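Local atomic coordinates of putative Acetyltransferase from the GNAT family (Novosphingobium aromaticivorans DSM 12444, PDB entry 3EC4), a protein that probably transfers an acyl group, such as acetyl from acetyl-CoA, to an unidentified acceptor, as a member of the GNAT family of acetyltransferases. Residues I79-G91 against V192-I205. Numbering follows the deposited sequence.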
loop_
_atom_site.group_PDB
_atom_site.type_symbol
_atom_site.label_atom_id
_atom_site.label_comp_id
_atom_site.label_asym_id
_atom_site.label_seq_id
_atom_site.Cartn_x
_atom_site.Cartn_y
_atom_site.Cartn_z
ATOM N N ILE A 79 -12.031 13.322 -6.258
ATOM C CA ILE A 79 -12.454 13.450 -4.836
ATOM C C ILE A 79 -11.261 13.925 -3.980
ATOM O O ILE A 79 -11.394 14.837 -3.158
ATOM C CB ILE A 79 -12.967 12.092 -4.292
ATOM C CG1 ILE A 79 -14.224 11.613 -5.062
ATOM C CG2 ILE A 79 -13.254 12.159 -2.774
ATOM C CD1 ILE A 79 -14.757 10.257 -4.595
ATOM N N ARG A 80 -10.116 13.296 -4.187
ATOM C CA ARG A 80 -8.860 13.655 -3.520
ATOM C C ARG A 80 -7.648 13.583 -4.457
ATOM O O ARG A 80 -7.625 12.788 -5.409
ATOM C CB ARG A 80 -8.591 12.728 -2.333
ATOM C CG ARG A 80 -9.383 12.988 -1.078
ATOM C CD ARG A 80 -9.158 11.912 -0.051
ATOM N NE ARG A 80 -7.800 11.947 0.490
ATOM C CZ ARG A 80 -7.229 10.992 1.210
ATOM N NH1 ARG A 80 -7.867 9.865 1.501
ATOM N NH2 ARG A 80 -6.008 11.179 1.650
ATOM N N VAL A 81 -6.640 14.413 -4.165
ATOM C CA VAL A 81 -5.333 14.341 -4.808
ATOM C C VAL A 81 -4.242 14.509 -3.761
ATOM O O VAL A 81 -4.125 15.557 -3.145
ATOM C CB VAL A 81 -5.123 15.396 -5.932
ATOM C CG1 VAL A 81 -3.896 14.990 -6.800
ATOM C CG2 VAL A 81 -6.354 15.495 -6.778
ATOM N N ALA A 82 -3.443 13.470 -3.582
ATOM C CA ALA A 82 -2.480 13.369 -2.517
ATOM C C ALA A 82 -1.037 13.256 -3.059
ATOM O O ALA A 82 -0.676 12.245 -3.623
ATOM C CB ALA A 82 -2.831 12.135 -1.676
ATOM N N PRO A 83 -0.230 14.303 -2.900
ATOM C CA PRO A 83 1.173 14.194 -3.216
ATOM C C PRO A 83 1.844 13.150 -2.321
ATOM O O PRO A 83 1.704 13.168 -1.080
ATOM C CB PRO A 83 1.710 15.596 -2.929
ATOM C CG PRO A 83 0.462 16.486 -3.069
ATOM C CD PRO A 83 -0.584 15.652 -2.440
ATOM N N LEU A 84 2.591 12.274 -2.964
ATOM C CA LEU A 84 3.365 11.228 -2.266
ATOM C C LEU A 84 4.860 11.367 -2.483
ATOM O O LEU A 84 5.316 11.898 -3.504
ATOM C CB LEU A 84 2.963 9.832 -2.759
ATOM C CG LEU A 84 1.487 9.516 -2.763
ATOM C CD1 LEU A 84 1.247 8.108 -3.378
ATOM C CD2 LEU A 84 0.865 9.652 -1.342
ATOM N N LEU A 85 5.631 10.788 -1.553
ATOM C CA LEU A 85 7.057 10.596 -1.761
ATOM C C LEU A 85 7.220 9.095 -1.814
ATOM O O LEU A 85 6.875 8.403 -0.843
ATOM C CB LEU A 85 7.895 11.205 -0.625
ATOM C CG LEU A 85 9.420 10.980 -0.765
ATOM C CD1 LEU A 85 10.019 11.641 -2.028
ATOM C CD2 LEU A 85 10.185 11.386 0.481
ATOM N N GLN A 86 7.684 8.594 -2.944
ATOM C CA GLN A 86 8.009 7.162 -3.048
ATOM C C GLN A 86 9.441 6.898 -2.618
ATOM O O GLN A 86 10.353 7.604 -3.046
ATOM C CB GLN A 86 7.779 6.690 -4.485
ATOM C CG GLN A 86 7.950 5.201 -4.663
ATOM C CD GLN A 86 7.855 4.825 -6.139
ATOM O OE1 GLN A 86 8.843 4.904 -6.844
ATOM N NE2 GLN A 86 6.668 4.477 -6.606
HETATM N N MSE A 87 9.641 5.874 -1.776
HETATM C CA MSE A 87 10.940 5.553 -1.153
HETATM C C MSE A 87 11.328 4.098 -1.369
HETATM O O MSE A 87 10.469 3.252 -1.495
HETATM C CB MSE A 87 10.925 5.872 0.360
HETATM C CG MSE A 87 10.432 7.252 0.625
HETATM SE SE MSE A 87 10.502 7.798 2.447
HETATM C CE MSE A 87 12.402 8.157 2.611
ATOM N N ILE A 88 12.628 3.844 -1.447
ATOM C CA ILE A 88 13.165 2.530 -1.738
ATOM C C ILE A 88 14.226 2.171 -0.727
ATOM O O ILE A 88 15.026 3.016 -0.333
ATOM C CB ILE A 88 13.673 2.467 -3.225
ATOM C CG1 ILE A 88 13.944 1.037 -3.696
ATOM C CG2 ILE A 88 14.878 3.339 -3.447
ATOM C CD1 ILE A 88 14.181 0.966 -5.256
ATOM N N ALA A 89 14.253 0.905 -0.331
ATOM C CA ALA A 89 15.295 0.427 0.569
ATOM C C ALA A 89 16.188 -0.562 -0.176
ATOM O O ALA A 89 16.032 -1.766 -0.016
ATOM C CB ALA A 89 14.692 -0.212 1.847
ATOM N N ASP A 90 17.118 -0.049 -0.986
ATOM C CA ASP A 90 17.935 -0.938 -1.818
ATOM C C ASP A 90 19.330 -1.168 -1.277
ATOM O O ASP A 90 20.174 -1.790 -1.964
ATOM C CB ASP A 90 17.996 -0.478 -3.269
ATOM C CG ASP A 90 18.457 0.972 -3.433
ATOM O OD1 ASP A 90 18.736 1.675 -2.435
ATOM O OD2 ASP A 90 18.475 1.414 -4.595
ATOM N N GLY A 91 19.571 -0.733 -0.047
ATOM C CA GLY A 91 20.810 -1.068 0.683
ATOM C C GLY A 91 20.602 -2.271 1.578
ATOM O O GLY A 91 19.516 -2.793 1.691
ATOM N N VAL A 192 13.540 -6.026 -2.991
ATOM C CA VAL A 192 13.792 -4.691 -2.567
ATOM C C VAL A 192 12.467 -4.044 -2.055
ATOM O O VAL A 192 11.443 -3.955 -2.804
ATOM C CB VAL A 192 14.382 -3.839 -3.743
ATOM C CG1 VAL A 192 14.500 -2.356 -3.322
ATOM C CG2 VAL A 192 15.719 -4.404 -4.326
ATOM N N PRO A 193 12.451 -3.619 -0.774
ATOM C CA PRO A 193 11.322 -2.890 -0.230
ATOM C C PRO A 193 11.190 -1.522 -0.826
ATOM O O PRO A 193 12.193 -0.869 -1.104
ATOM C CB PRO A 193 11.648 -2.767 1.280
ATOM C CG PRO A 193 12.707 -3.805 1.539
ATOM C CD PRO A 193 13.470 -3.898 0.271
ATOM N N TYR A 194 9.950 -1.100 -1.008
ATOM C CA TYR A 194 9.607 0.297 -1.301
ATOM C C TYR A 194 8.320 0.665 -0.578
ATOM O O TYR A 194 7.576 -0.201 -0.116
ATOM C CB TYR A 194 9.478 0.501 -2.816
ATOM C CG TYR A 194 8.159 0.078 -3.380
ATOM C CD1 TYR A 194 7.903 -1.251 -3.669
ATOM C CD2 TYR A 194 7.198 1.017 -3.688
ATOM C CE1 TYR A 194 6.661 -1.635 -4.186
ATOM C CE2 TYR A 194 6.002 0.659 -4.209
ATOM C CZ TYR A 194 5.736 -0.686 -4.456
ATOM O OH TYR A 194 4.518 -1.047 -4.991
ATOM N N LEU A 195 8.029 1.958 -0.494
ATOM C CA LEU A 195 6.810 2.422 0.119
ATOM C C LEU A 195 6.506 3.797 -0.377
ATOM O O LEU A 195 7.319 4.430 -1.016
ATOM C CB LEU A 195 6.911 2.410 1.645
ATOM C CG LEU A 195 8.043 3.244 2.290
ATOM C CD1 LEU A 195 7.687 4.729 2.337
ATOM C CD2 LEU A 195 8.418 2.721 3.698
ATOM N N HIS A 196 5.294 4.231 -0.114
ATOM C CA HIS A 196 4.902 5.615 -0.317
ATOM C C HIS A 196 4.584 6.243 1.017
ATOM O O HIS A 196 3.949 5.601 1.874
ATOM C CB HIS A 196 3.649 5.735 -1.211
ATOM C CG HIS A 196 3.848 5.232 -2.611
ATOM N ND1 HIS A 196 3.452 3.977 -3.012
ATOM C CD2 HIS A 196 4.439 5.802 -3.695
ATOM C CE1 HIS A 196 3.777 3.797 -4.282
ATOM N NE2 HIS A 196 4.362 4.896 -4.722
ATOM N N SER A 197 4.997 7.492 1.198
ATOM C CA SER A 197 4.508 8.331 2.287
ATOM C C SER A 197 3.725 9.465 1.670
ATOM O O SER A 197 4.067 9.868 0.596
ATOM C CB SER A 197 5.685 8.938 3.025
ATOM O OG SER A 197 5.287 9.713 4.158
ATOM N N TYR A 198 2.808 10.071 2.413
ATOM C CA TYR A 198 2.333 11.383 2.034
ATOM C C TYR A 198 3.554 12.286 2.043
ATOM O O TYR A 198 4.401 12.149 2.941
ATOM C CB TYR A 198 1.264 11.900 2.999
ATOM C CG TYR A 198 -0.029 11.158 2.875
ATOM C CD1 TYR A 198 -0.926 11.494 1.865
ATOM C CD2 TYR A 198 -0.337 10.083 3.687
ATOM C CE1 TYR A 198 -2.093 10.841 1.709
ATOM C CE2 TYR A 198 -1.553 9.396 3.528
ATOM C CZ TYR A 198 -2.408 9.780 2.518
ATOM O OH TYR A 198 -3.622 9.166 2.321
ATOM N N ALA A 199 3.665 13.182 1.049
ATOM C CA ALA A 199 4.810 14.101 0.967
ATOM C C ALA A 199 4.824 15.027 2.159
ATOM O O ALA A 199 5.887 15.525 2.575
ATOM C CB ALA A 199 4.774 14.911 -0.320
ATOM N N SER A 200 3.630 15.298 2.680
ATOM C CA SER A 200 3.446 16.138 3.852
ATOM C C SER A 200 3.950 15.556 5.179
ATOM O O SER A 200 4.079 16.304 6.150
ATOM C CB SER A 200 1.962 16.487 4.022
ATOM O OG SER A 200 1.230 15.343 4.494
ATOM N N ASN A 201 4.193 14.252 5.244
ATOM C CA ASN A 201 4.490 13.605 6.507
ATOM C C ASN A 201 5.996 13.590 6.813
ATOM O O ASN A 201 6.669 12.559 6.711
ATOM C CB ASN A 201 3.852 12.235 6.526
ATOM C CG ASN A 201 3.719 11.660 7.923
ATOM O OD1 ASN A 201 4.355 12.125 8.869
ATOM N ND2 ASN A 201 2.931 10.600 8.036
ATOM N N ALA A 202 6.482 14.747 7.238
ATOM C CA ALA A 202 7.903 14.983 7.526
ATOM C C ALA A 202 8.455 13.939 8.521
ATOM O O ALA A 202 9.499 13.323 8.287
ATOM C CB ALA A 202 8.127 16.444 8.044
ATOM N N SER A 203 7.686 13.701 9.577
ATOM C CA SER A 203 8.018 12.749 10.612
ATOM C C SER A 203 8.205 11.312 10.092
ATOM O O SER A 203 9.201 10.628 10.416
ATOM C CB SER A 203 6.922 12.784 11.675
ATOM O OG SER A 203 7.157 11.789 12.636
ATOM N N ALA A 204 7.223 10.854 9.337
ATOM C CA ALA A 204 7.223 9.511 8.737
ATOM C C ALA A 204 8.401 9.351 7.803
ATOM O O ALA A 204 9.064 8.316 7.801
ATOM C CB ALA A 204 5.877 9.243 7.994
ATOM N N ILE A 205 8.658 10.340 6.964
ATOM C CA ILE A 205 9.834 10.281 6.044
ATOM C C ILE A 205 11.156 10.118 6.807
ATOM O O ILE A 205 12.016 9.358 6.417
ATOM C CB ILE A 205 9.838 11.505 5.081
ATOM C CG1 ILE A 205 8.592 11.449 4.140
ATOM C CG2 ILE A 205 11.149 11.666 4.302
ATOM C CD1 ILE A 205 8.331 12.756 3.412
HETATM O O HOH W 1 1.065 14.967 0.919
#
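Leu85 and Met87 pair with Ser197 and Leu195 as hydrogen-bonded sites of an antiparallel ladder, each exchanging two backbone bonds; Leu85 N to Ser197 O measures 2.8 Å. Ala89 N to Pro193 O at one end and, at the other, Ala199 N to Pro83 O, the latter 2.9 Å, extend the ladder, and a water bridges Pro83 O to Ser200 N.

One of two polar side-chain links is Gln86 NE2 to His196 NE2, 3.0 Å and nearly straight at 164°. The histidine nitrogen lies in the amide plane, whereas the donor is tilted well out of the imidazole plane. With CG anti to the backbone N (chi1 -174°), the glutamine runs alongside the imidazole, its CB 3.5 Å from His196 CD2. Replacing this histidine with an alanine would probably leave the amide without its ring acceptor and Leu84 CD1 without its ring contact. Gln86 OE1 accepts from Arg216, and NE2 also donates to Leu8 O. Farther along, Arg80 NH2 donates to Tyr198 OH at 3.2 Å, with guanidinium and ring planes only 18° apart; Ala82 CB meets the edge of that ring.

Apolar contacts occupy both faces. Leu85 and Ile205 cross at about a right angle, Leu85 CD2 lying 3.7 Å from Ile205 CD1, and Met87, a selenomethionine, lies beside Leu195 while its CE approaches Ile205. On the Gln86 face, Ile88 CG1 presses tightly on Val192 CG1 (3.5 Å).

Within the mixed GNAT-type sheet, strand 76-88 lies between strands 214-226 and 192-198, and the latter runs parallel to 157-165 on its other side. Helix 202-210, N-capped by Asn201, packs over the Leu85 and Met87 face.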